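Local coordinates for protein LYND (Lyngbya aestuarii, PDB 4V1T) that probably uses ATP and magnesium to form azoline heterocycles in a ribosomally made precursor peptide, as YcaO-family cyclodehydratases do, at residues I491-V496 with Y506-C512; T115-N121 with L153-D159; A567-F573 with L683-Y689; F744-Y750 with L763-N769. One frame throughout, in Å; residues are numbered along the deposited sequence.

Interaction 1: residues I491-V496 with Y506-C512; sequences IEWTPV and YLPTALC
Tyr506 meets Pro495 obliquely, CE1 reaching Pro495 CB at 3.8 Å; the two side chains share a face of the sheet as a non-hydrogen-bonded antiparallel pair, and the ring carbons and compact pyrrolidine suit that buried place. Leu507 faces Thr494 in the hydrogen-bonded pair that follows: its O takes Thr494 N at 2.8 Å, while Leu507 N gives Thr494 O a longer bond, 3.3 Å. On the face it shares with Thr494, Leu507 presses CD1 on Val496 CG2 at a tight 3.4 Å, the two branched chains crossing nearly at right angles. Pro508 pairs with Trp493 without backbone bonds, so its lack of an N-H costs nothing; its CD meets Trp493 CZ3 at 3.6 Å. The indole also has Ile491 CD1 over one face, and its NE1 is bonded to Ala441 O.

At Thr509 the chain turns away, yet its N still gives Glu492 O an almost straight bond (2.9 Å, 174°), and a water joins that oxygen to Ala510 N. With OG1 set beside its backbone N (chi1 -54°), Thr509 brings the hydroxyl within 3.0 Å of Thr494 OG1, which is also bonded to Pro437 O, and near Glu492 O, leaving its proton two possible acceptors. Cys512 closes the turn, SG packing on Thr494 CB at 3.9 Å. The whole is a buried beta hairpin of the YcaO domain, its second strand running into a short helical turn.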
# COMPACT_ATOMS: atom_id res chain seq x y z
N ILE B 491 47.46 -8.69 -5.23
CA ILE B 491 46.09 -8.62 -4.72
C ILE B 491 45.19 -8.05 -5.79
O ILE B 491 45.66 -7.60 -6.83
CB ILE B 491 45.99 -7.75 -3.46
CG1 ILE B 491 46.42 -6.32 -3.80
CG2 ILE B 491 46.85 -8.35 -2.34
CD1 ILE B 491 46.46 -5.41 -2.62
N GLU B 492 43.89 -8.06 -5.53
CA GLU B 492 42.92 -7.47 -6.45
C GLU B 492 42.62 -6.03 -6.08
O GLU B 492 42.14 -5.75 -4.98
CB GLU B 492 41.65 -8.30 -6.49
CG GLU B 492 41.85 -9.64 -7.19
CD GLU B 492 40.58 -10.45 -7.34
OE1 GLU B 492 39.71 -10.36 -6.45
OE2 GLU B 492 40.46 -11.17 -8.34
N TRP B 493 42.94 -5.11 -6.99
CA TRP B 493 42.63 -3.70 -6.80
C TRP B 493 41.41 -3.32 -7.62
O TRP B 493 41.22 -3.84 -8.73
CB TRP B 493 43.80 -2.81 -7.19
CG TRP B 493 45.08 -3.07 -6.45
CD1 TRP B 493 45.99 -4.06 -6.70
CD2 TRP B 493 45.62 -2.30 -5.36
NE1 TRP B 493 47.05 -3.96 -5.82
CE2 TRP B 493 46.84 -2.89 -5.00
CE3 TRP B 493 45.18 -1.18 -4.66
CZ2 TRP B 493 47.63 -2.39 -3.96
CZ3 TRP B 493 45.96 -0.68 -3.64
CH2 TRP B 493 47.17 -1.29 -3.29
N THR B 494 40.57 -2.45 -7.08
CA THR B 494 39.38 -1.98 -7.77
C THR B 494 39.57 -0.52 -8.18
O THR B 494 39.94 0.31 -7.34
CB THR B 494 38.13 -2.13 -6.90
OG1 THR B 494 37.71 -3.50 -6.91
CG2 THR B 494 36.98 -1.27 -7.42
N PRO B 495 39.31 -0.19 -9.46
CA PRO B 495 39.42 1.21 -9.87
C PRO B 495 38.37 2.08 -9.22
O PRO B 495 37.20 1.70 -9.15
CB PRO B 495 39.20 1.15 -11.39
CG PRO B 495 38.39 -0.07 -11.60
CD PRO B 495 38.89 -1.05 -10.58
N VAL B 496 38.79 3.24 -8.75
CA VAL B 496 37.90 4.22 -8.14
C VAL B 496 38.13 5.57 -8.80
O VAL B 496 39.27 5.90 -9.18
CB VAL B 496 38.13 4.34 -6.62
CG1 VAL B 496 37.86 3.01 -5.93
CG2 VAL B 496 39.54 4.81 -6.31
N TYR B 506 43.29 3.47 -7.32
CA TYR B 506 43.05 2.07 -6.97
C TYR B 506 43.08 1.82 -5.47
O TYR B 506 44.02 2.23 -4.78
CB TYR B 506 44.08 1.17 -7.65
CG TYR B 506 43.92 1.07 -9.13
CD1 TYR B 506 43.03 0.17 -9.70
CD2 TYR B 506 44.66 1.88 -9.98
CE1 TYR B 506 42.87 0.07 -11.07
CE2 TYR B 506 44.52 1.79 -11.36
CZ TYR B 506 43.62 0.90 -11.90
OH TYR B 506 43.49 0.82 -13.26
N LEU B 507 42.04 1.15 -4.98
CA LEU B 507 42.00 0.64 -3.62
C LEU B 507 41.89 -0.87 -3.67
O LEU B 507 41.37 -1.42 -4.65
CB LEU B 507 40.81 1.22 -2.85
CG LEU B 507 40.99 2.61 -2.26
CD1 LEU B 507 40.64 3.65 -3.29
CD2 LEU B 507 40.13 2.80 -1.03
N PRO B 508 42.34 -1.56 -2.60
CA PRO B 508 42.08 -3.01 -2.56
C PRO B 508 40.58 -3.30 -2.63
O PRO B 508 39.79 -2.61 -2.00
CB PRO B 508 42.71 -3.45 -1.23
CG PRO B 508 42.97 -2.20 -0.46
CD PRO B 508 43.12 -1.10 -1.44
N THR B 509 40.21 -4.32 -3.40
CA THR B 509 38.82 -4.71 -3.56
C THR B 509 38.18 -5.00 -2.21
O THR B 509 36.98 -4.80 -2.02
CB THR B 509 38.70 -5.93 -4.49
OG1 THR B 509 39.36 -5.66 -5.74
CG2 THR B 509 37.25 -6.26 -4.78
N ALA B 510 38.99 -5.46 -1.26
CA ALA B 510 38.51 -5.83 0.07
C ALA B 510 37.91 -4.64 0.82
O ALA B 510 37.10 -4.82 1.73
CB ALA B 510 39.63 -6.46 0.87
N LEU B 511 38.33 -3.43 0.45
CA LEU B 511 37.81 -2.21 1.07
C LEU B 511 36.56 -1.67 0.38
O LEU B 511 35.78 -0.94 0.99
CB LEU B 511 38.88 -1.12 1.08
CG LEU B 511 39.86 -1.10 2.25
CD1 LEU B 511 40.85 0.02 2.06
CD2 LEU B 511 39.14 -0.93 3.58
N CYS B 512 36.38 -2.03 -0.89
CA CYS B 512 35.36 -1.42 -1.74
C CYS B 512 34.00 -2.13 -1.67
O CYS B 512 32.99 -1.54 -2.02
CB CYS B 512 35.85 -1.41 -3.18
SG CYS B 512 37.34 -0.42 -3.45
O HOH W 1 41.68 -6.65 -2.11

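Interaction 2: residues T115-N121 with L153-D159; sequences TLTPVGN and LNVVLTD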
# COMPACT_ATOMS: atom_id res chain seq x y z
N THR B 115 4.58 -30.32 -22.29
CA THR B 115 5.34 -31.38 -21.62
C THR B 115 5.46 -31.09 -20.14
O THR B 115 5.59 -29.93 -19.74
CB THR B 115 6.76 -31.55 -22.22
OG1 THR B 115 7.50 -30.33 -22.10
CG2 THR B 115 6.67 -31.95 -23.69
N LEU B 116 5.38 -32.15 -19.34
CA LEU B 116 5.60 -32.07 -17.89
C LEU B 116 6.92 -32.76 -17.56
O LEU B 116 7.26 -33.79 -18.14
CB LEU B 116 4.46 -32.74 -17.11
CG LEU B 116 3.04 -32.32 -17.47
CD1 LEU B 116 2.06 -32.86 -16.43
CD2 LEU B 116 2.89 -30.81 -17.60
N THR B 117 7.66 -32.18 -16.61
CA THR B 117 8.95 -32.73 -16.19
C THR B 117 9.12 -32.61 -14.67
O THR B 117 9.21 -31.51 -14.15
CB THR B 117 10.13 -32.00 -16.88
OG1 THR B 117 9.87 -31.86 -18.29
CG2 THR B 117 11.44 -32.76 -16.67
N PRO B 118 9.14 -33.74 -13.96
CA PRO B 118 9.41 -33.64 -12.52
C PRO B 118 10.89 -33.45 -12.20
O PRO B 118 11.76 -33.81 -12.99
CB PRO B 118 8.93 -34.99 -11.99
CG PRO B 118 9.20 -35.93 -13.13
CD PRO B 118 8.89 -35.13 -14.37
N VAL B 119 11.15 -32.88 -11.04
CA VAL B 119 12.50 -32.67 -10.55
C VAL B 119 12.44 -32.79 -9.02
O VAL B 119 11.41 -32.48 -8.41
CB VAL B 119 13.07 -31.30 -11.00
CG1 VAL B 119 12.25 -30.16 -10.45
CG2 VAL B 119 14.52 -31.13 -10.59
N GLY B 120 13.52 -33.24 -8.41
CA GLY B 120 13.51 -33.51 -6.99
C GLY B 120 12.62 -34.71 -6.71
O GLY B 120 12.61 -35.66 -7.48
N ASN B 121 11.83 -34.64 -5.64
CA ASN B 121 11.07 -35.80 -5.18
C ASN B 121 9.59 -35.76 -5.55
O ASN B 121 8.76 -36.37 -4.88
CB ASN B 121 11.24 -35.97 -3.66
CG ASN B 121 10.86 -34.72 -2.89
OD1 ASN B 121 9.94 -33.99 -3.27
ND2 ASN B 121 11.57 -34.46 -1.80
N LEU B 153 5.32 -25.11 -24.39
CA LEU B 153 5.62 -24.94 -22.98
C LEU B 153 6.04 -26.23 -22.30
O LEU B 153 5.35 -27.25 -22.40
CB LEU B 153 4.41 -24.37 -22.25
CG LEU B 153 4.63 -23.98 -20.79
CD1 LEU B 153 5.50 -22.74 -20.70
CD2 LEU B 153 3.31 -23.77 -20.10
N ASN B 154 7.17 -26.19 -21.61
CA ASN B 154 7.58 -27.28 -20.73
C ASN B 154 7.27 -26.88 -19.29
O ASN B 154 7.74 -25.85 -18.82
CB ASN B 154 9.06 -27.60 -20.90
CG ASN B 154 9.52 -28.79 -20.06
OD1 ASN B 154 8.78 -29.75 -19.86
ND2 ASN B 154 10.74 -28.71 -19.55
N VAL B 155 6.48 -27.69 -18.60
CA VAL B 155 6.13 -27.42 -17.21
C VAL B 155 6.98 -28.28 -16.28
O VAL B 155 6.97 -29.50 -16.37
CB VAL B 155 4.65 -27.71 -16.95
CG1 VAL B 155 4.27 -27.31 -15.55
CG2 VAL B 155 3.79 -26.96 -17.95
N VAL B 156 7.71 -27.62 -15.38
CA VAL B 156 8.60 -28.30 -14.45
C VAL B 156 8.05 -28.25 -13.03
O VAL B 156 7.89 -27.17 -12.47
CB VAL B 156 10.01 -27.68 -14.48
CG1 VAL B 156 10.95 -28.44 -13.55
CG2 VAL B 156 10.56 -27.68 -15.89
N LEU B 157 7.76 -29.42 -12.47
CA LEU B 157 7.26 -29.51 -11.10
C LEU B 157 8.42 -29.82 -10.17
O LEU B 157 9.11 -30.82 -10.36
CB LEU B 157 6.19 -30.60 -10.96
CG LEU B 157 5.24 -30.84 -12.12
CD1 LEU B 157 4.17 -31.83 -11.70
CD2 LEU B 157 4.59 -29.56 -12.60
N THR B 158 8.64 -28.96 -9.17
CA THR B 158 9.75 -29.11 -8.25
C THR B 158 9.24 -29.09 -6.82
O THR B 158 8.11 -28.66 -6.58
CB THR B 158 10.81 -28.01 -8.43
OG1 THR B 158 11.98 -28.33 -7.65
CG2 THR B 158 10.27 -26.64 -8.01
N ASP B 159 10.08 -29.56 -5.90
CA ASP B 159 9.81 -29.44 -4.46
C ASP B 159 10.58 -28.25 -3.89
O ASP B 159 10.31 -27.81 -2.77
CB ASP B 159 10.18 -30.73 -3.72
CG ASP B 159 11.62 -31.16 -3.95
OD1 ASP B 159 12.21 -30.78 -4.98
OD2 ASP B 159 12.18 -31.87 -3.10
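Thr115 O accepts the backbone N-H of Val155 at 2.7 Å in a nearly straight bond (175°), the shortest of five backbone bonds between 115-121 and 153-159. Thr117 N then gives to Val155 O at 2.8 Å, and Thr117 O takes Leu157 N at 3.0 Å, the alternation of a parallel pair in which one residue both gives and accepts. Branched and apolar residues suit the buried strands: Leu116 lies alongside Val155, CD2 to CB 3.6 Å, pointing the same way. On the other face the Asn154 amide, whose orientation is doubtful, sits by the hydroxyls of Thr115 and Thr117.

Beyond the strands, Val119 N still reaches Leu157 O. Val119 CG1, wedged between its own backbone N and carbonyl carbon (chi1 62°), presses on Thr158 CB at a tight 3.3 Å. Gly120 fits because it has a positive phi and because a side chain there would run into Asp159 OD1, which Gln163 holds.

Helix 124-135 packs on Leu116, Pro118 and Leu157, and helix 165-176 covers Val119 and Val156 on the other face. Parallel strands between such helix layers are typical of a Rossmann-like alpha/beta fold.

Interaction 3: residues A567-F573 with L683-Y689; sequences AVDLGSF and LKTAQDY
Ala686 is the bump that fills the shallow hollow over the Phe573 ring: its CB stands 4.0 Å from the ring centroid, 22° off the normal, in a CH-pi contact, while its CA lies nearer the rim of that face. A small methyl suits the place, since it lets the backbone itself come down on the ring. At the edge of Phe573, CZ meets Tyr689 CE2 at 4.1 Å; Tyr689 is held from beyond by a bond from its OH to Asp596. Phe573 is carried here with CG beside the backbone N (chi1 -75°), and Ile634 of helix 630-649 also packs on it. Replacing Phe573 by an alanine would probably leave Ala686 over a gap and rob Tyr689 of the ring edge it abuts.

The contact ties two loops of the YcaO domain, one leading to helix 576-587 and the other to helix 697-710, through a single backbone bridge at Val568 and Lys684. Lys684 N bonds to Ala567 O at 2.9 Å, and Asp569 N to Lys684 O at 3.0 Å. Beside it Leu683 spreads its branches over the first loop, CD2 on Ala567 CB at 3.7 Å, CB and CD1 against Asp569 CB. Asp569 shapes its own loop as an Asx turn, OD1 taking Gly571 N. Ser572 OG gives to Asp569 O at 2.8 Å and takes a weak bond from Ala686 N, filling the notch beside Thr685.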
# COMPACT_ATOMS: atom_id res chain seq x y z
N ALA B 567 25.95 23.47 23.01
CA ALA B 567 24.64 23.04 22.55
C ALA B 567 24.16 23.92 21.39
O ALA B 567 24.79 24.92 21.05
CB ALA B 567 23.62 23.07 23.68
N VAL B 568 23.02 23.52 20.82
CA VAL B 568 22.39 24.24 19.72
C VAL B 568 21.04 24.77 20.16
O VAL B 568 20.18 24.00 20.60
CB VAL B 568 22.22 23.33 18.49
CG1 VAL B 568 21.61 24.10 17.32
CG2 VAL B 568 23.56 22.73 18.07
N ASP B 569 20.85 26.08 20.04
CA ASP B 569 19.54 26.69 20.26
C ASP B 569 18.62 26.30 19.12
O ASP B 569 18.68 26.88 18.02
CB ASP B 569 19.66 28.20 20.37
CG ASP B 569 18.31 28.89 20.52
OD1 ASP B 569 17.31 28.22 20.84
OD2 ASP B 569 18.26 30.12 20.29
N LEU B 570 17.76 25.33 19.38
CA LEU B 570 16.88 24.79 18.36
C LEU B 570 15.73 25.74 18.06
O LEU B 570 15.00 25.52 17.11
CB LEU B 570 16.34 23.44 18.80
CG LEU B 570 17.42 22.36 19.01
CD1 LEU B 570 16.82 21.13 19.66
CD2 LEU B 570 18.09 21.99 17.70
N GLY B 571 15.57 26.78 18.87
CA GLY B 571 14.53 27.78 18.65
C GLY B 571 15.00 28.95 17.79
O GLY B 571 14.32 29.98 17.72
N SER B 572 16.14 28.79 17.12
CA SER B 572 16.70 29.85 16.27
C SER B 572 16.80 29.46 14.79
O SER B 572 17.32 30.22 13.98
CB SER B 572 18.08 30.27 16.78
OG SER B 572 19.05 29.26 16.58
N PHE B 573 16.30 28.28 14.45
CA PHE B 573 16.38 27.77 13.07
C PHE B 573 15.08 27.93 12.27
O PHE B 573 14.99 27.52 11.11
CB PHE B 573 16.80 26.31 13.09
CG PHE B 573 18.25 26.12 13.40
CD1 PHE B 573 18.69 26.03 14.72
CD2 PHE B 573 19.19 26.07 12.38
CE1 PHE B 573 20.03 25.87 15.01
CE2 PHE B 573 20.52 25.92 12.66
CZ PHE B 573 20.95 25.82 13.98
N LEU B 683 25.28 29.25 23.05
CA LEU B 683 24.48 28.37 22.21
C LEU B 683 24.74 28.68 20.75
O LEU B 683 24.83 29.84 20.37
CB LEU B 683 22.99 28.53 22.53
CG LEU B 683 22.57 28.16 23.94
CD1 LEU B 683 21.12 28.55 24.19
CD2 LEU B 683 22.77 26.67 24.18
N LYS B 684 24.85 27.64 19.94
CA LYS B 684 24.99 27.80 18.50
C LYS B 684 23.67 28.23 17.89
O LYS B 684 22.63 27.62 18.14
CB LYS B 684 25.46 26.49 17.87
CG LYS B 684 26.89 26.13 18.20
CD LYS B 684 27.86 26.98 17.39
CE LYS B 684 29.23 26.99 18.03
NZ LYS B 684 30.26 27.53 17.11
N THR B 685 23.71 29.28 17.07
CA THR B 685 22.50 29.80 16.42
C THR B 685 22.57 29.52 14.93
O THR B 685 23.62 29.14 14.40
CB THR B 685 22.33 31.33 16.65
OG1 THR B 685 23.42 32.04 16.05
CG2 THR B 685 22.28 31.64 18.14
N ALA B 686 21.44 29.71 14.25
CA ALA B 686 21.35 29.43 12.83
C ALA B 686 22.38 30.21 12.01
O ALA B 686 22.87 29.72 10.98
CB ALA B 686 19.94 29.74 12.33
N GLN B 687 22.70 31.42 12.46
CA GLN B 687 23.59 32.29 11.69
C GLN B 687 25.06 31.88 11.82
O GLN B 687 25.90 32.32 11.04
CB GLN B 687 23.42 33.74 12.12
CG GLN B 687 23.88 34.02 13.54
CD GLN B 687 24.22 35.49 13.77
OE1 GLN B 687 24.37 36.27 12.83
NE2 GLN B 687 24.34 35.86 15.03
N ASP B 688 25.37 31.05 12.82
CA ASP B 688 26.73 30.58 13.02
C ASP B 688 27.17 29.63 11.89
O ASP B 688 28.34 29.25 11.82
CB ASP B 688 26.86 29.87 14.37
CG ASP B 688 26.75 30.82 15.55
OD1 ASP B 688 27.34 31.93 15.49
OD2 ASP B 688 26.07 30.47 16.54
N TYR B 689 26.24 29.26 11.03
CA TYR B 689 26.50 28.34 9.93
C TYR B 689 26.27 29.00 8.57
O TYR B 689 25.14 29.13 8.12
CB TYR B 689 25.63 27.10 10.08
CG TYR B 689 25.78 26.44 11.43
CD1 TYR B 689 26.80 25.52 11.67
CD2 TYR B 689 24.91 26.74 12.47
CE1 TYR B 689 26.94 24.92 12.91
CE2 TYR B 689 25.04 26.15 13.70
CZ TYR B 689 26.05 25.24 13.92
OH TYR B 689 26.17 24.67 15.17

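Interaction 4: residues F744-Y750 with L763-N769; sequences FGEGRLY and LTEAQMN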
# COMPACT_ATOMS: atom_id res chain seq x y z
N PHE B 744 43.04 4.46 15.97
CA PHE B 744 43.84 5.52 16.58
C PHE B 744 45.18 5.76 15.91
O PHE B 744 46.14 6.17 16.56
CB PHE B 744 44.07 5.19 18.07
CG PHE B 744 42.80 5.01 18.85
CD1 PHE B 744 41.68 5.78 18.57
CD2 PHE B 744 42.74 4.08 19.88
CE1 PHE B 744 40.51 5.62 19.28
CE2 PHE B 744 41.57 3.92 20.60
CZ PHE B 744 40.46 4.68 20.31
N GLY B 745 45.24 5.53 14.60
CA GLY B 745 46.43 5.88 13.83
C GLY B 745 46.60 7.39 13.78
O GLY B 745 45.65 8.14 13.98
N GLU B 746 47.82 7.84 13.51
CA GLU B 746 48.14 9.26 13.47
C GLU B 746 47.33 9.97 12.37
O GLU B 746 46.93 9.36 11.39
CB GLU B 746 49.64 9.47 13.23
CG GLU B 746 50.15 9.04 11.86
CD GLU B 746 51.67 9.12 11.73
OE1 GLU B 746 52.36 9.39 12.74
OE2 GLU B 746 52.18 8.92 10.61
N GLY B 747 47.10 11.27 12.56
CA GLY B 747 46.38 12.08 11.59
C GLY B 747 45.36 13.03 12.20
O GLY B 747 45.58 13.63 13.24
N ARG B 748 44.23 13.14 11.52
CA ARG B 748 43.21 14.11 11.86
C ARG B 748 42.65 13.95 13.28
O ARG B 748 42.30 14.94 13.93
CB ARG B 748 42.06 14.02 10.85
CG ARG B 748 42.40 14.46 9.44
CD ARG B 748 41.22 14.32 8.49
NE ARG B 748 40.01 14.94 9.04
CZ ARG B 748 39.70 16.22 8.92
NH1 ARG B 748 40.50 17.06 8.27
NH2 ARG B 748 38.57 16.68 9.45
N LEU B 749 42.56 12.71 13.74
CA LEU B 749 42.00 12.43 15.07
C LEU B 749 42.74 13.22 16.15
O LEU B 749 42.12 13.74 17.08
CB LEU B 749 42.07 10.94 15.36
CG LEU B 749 41.38 10.48 16.65
CD1 LEU B 749 39.87 10.67 16.58
CD2 LEU B 749 41.72 9.03 16.94
N TYR B 750 44.05 13.33 16.00
CA TYR B 750 44.89 14.04 16.96
C TYR B 750 45.03 15.51 16.59
O TYR B 750 45.03 16.38 17.47
CB TYR B 750 46.29 13.38 17.04
CG TYR B 750 46.26 11.91 17.44
CD1 TYR B 750 46.31 11.53 18.77
CD2 TYR B 750 46.15 10.91 16.48
CE1 TYR B 750 46.27 10.20 19.14
CE2 TYR B 750 46.12 9.57 16.85
CZ TYR B 750 46.17 9.23 18.18
OH TYR B 750 46.13 7.90 18.54
N LEU B 763 46.22 14.95 22.28
CA LEU B 763 46.16 13.80 23.17
C LEU B 763 47.09 12.73 22.64
O LEU B 763 47.42 12.72 21.45
CB LEU B 763 44.74 13.26 23.29
CG LEU B 763 43.69 14.15 23.96
CD1 LEU B 763 42.33 13.48 23.85
CD2 LEU B 763 44.02 14.44 25.41
N THR B 764 47.54 11.83 23.52
CA THR B 764 48.27 10.66 23.08
C THR B 764 47.27 9.55 22.81
O THR B 764 46.10 9.66 23.19
CB THR B 764 49.29 10.18 24.14
OG1 THR B 764 48.60 9.77 25.32
CG2 THR B 764 50.26 11.30 24.48
N GLU B 765 47.73 8.48 22.16
CA GLU B 765 46.87 7.35 21.84
C GLU B 765 46.26 6.76 23.10
O GLU B 765 45.11 6.32 23.09
CB GLU B 765 47.66 6.28 21.08
CG GLU B 765 46.92 4.96 20.90
CD GLU B 765 47.61 4.01 19.93
OE1 GLU B 765 48.73 4.32 19.49
OE2 GLU B 765 47.01 2.96 19.61
N ALA B 766 47.04 6.76 24.18
CA ALA B 766 46.60 6.17 25.43
C ALA B 766 45.50 6.98 26.12
O ALA B 766 44.80 6.47 26.98
CB ALA B 766 47.79 6.01 26.37
N GLN B 767 45.37 8.25 25.74
CA GLN B 767 44.38 9.14 26.33
C GLN B 767 43.10 9.20 25.51
O GLN B 767 42.17 9.91 25.88
CB GLN B 767 44.93 10.56 26.45
CG GLN B 767 46.16 10.67 27.33
CD GLN B 767 46.77 12.05 27.28
OE1 GLN B 767 47.23 12.51 26.23
NE2 GLN B 767 46.77 12.73 28.42
N MET B 768 43.06 8.48 24.39
CA MET B 768 41.84 8.40 23.61
C MET B 768 40.77 7.67 24.41
O MET B 768 41.08 6.81 25.23
CB MET B 768 42.08 7.69 22.27
CG MET B 768 42.84 8.52 21.24
SD MET B 768 42.05 10.08 20.87
CE MET B 768 43.24 10.92 19.84
N ASN B 769 39.51 8.04 24.19
CA ASN B 769 38.39 7.46 24.91
C ASN B 769 38.47 5.94 24.90
O ASN B 769 38.45 5.34 23.82
CB ASN B 769 37.07 7.93 24.30
CG ASN B 769 35.88 7.70 25.21
OD1 ASN B 769 35.92 6.88 26.12
ND2 ASN B 769 34.81 8.43 24.95
O HOH W 2 44.28 15.47 20.21
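A Met-aromatic cluster at the start of helix 748-755 joins that helix to the loop holding the 3-10 segment 765-767: Met768 reaches in between Phe744 and Tyr750. Its CB rests almost centrally over the Phe744 ring, 3.9 Å from the centroid, as a CH-pi contact. A bend at chi2 (-57°) then swings the sulfur back, so that Met768 SD lies obliquely 5.4 Å from the Phe744 centroid and 5.2 Å from that of Tyr750. The methyl ends over the Tyr750 face and tip to tip with Leu749, though its exact place is doubtful. A long, flexible thioether suits such a slot.

The hydroxyl of Tyr750 is anchored: OH gives a bond to Phe744 O at 2.6 Å, and Glu765 CB packs on Tyr750 OH at 3.4 Å. The ring edge at CD1 faces Leu763 O. Separately, water 2 joins the backbone Tyr750 O to Leu763 N. A leucine in place of Tyr750 would probably leave Phe744 O without its hydroxyl donor and Met768 without one of its two aromatic walls.

Gly747, with a positive phi, takes the N-cap position. Around the cluster, helix 538-561 forms the backing: Tyr560 meets the Phe744 ring and packs on Met768, while Arg748 makes salt bridges to Asp553 of that helix and to Asp600 in the loop after strand 590-596.

Interactions 1 and 2 are buried strand pairings, the first an antiparallel hairpin, the second parallel between strands distant in sequence; both rest on repeated backbone bonds, with apolar packing on one face and polar groups mixed in on the other. Interactions 3 and 4 are partly buried and join loops or a helix start, so shape and aromatic contacts carry more load: interaction 3 has one backbone bridge, interaction 4 just a water between backbones. Interactions 1 and 3 lie in the YcaO domain; interaction 4 comes later, on the same side of the chain's centre as each. Interaction 2 stands apart, its centre about 67 Å from that of interaction 3. Helix 538-561 backs interaction 4, helix 630-649 interaction 3.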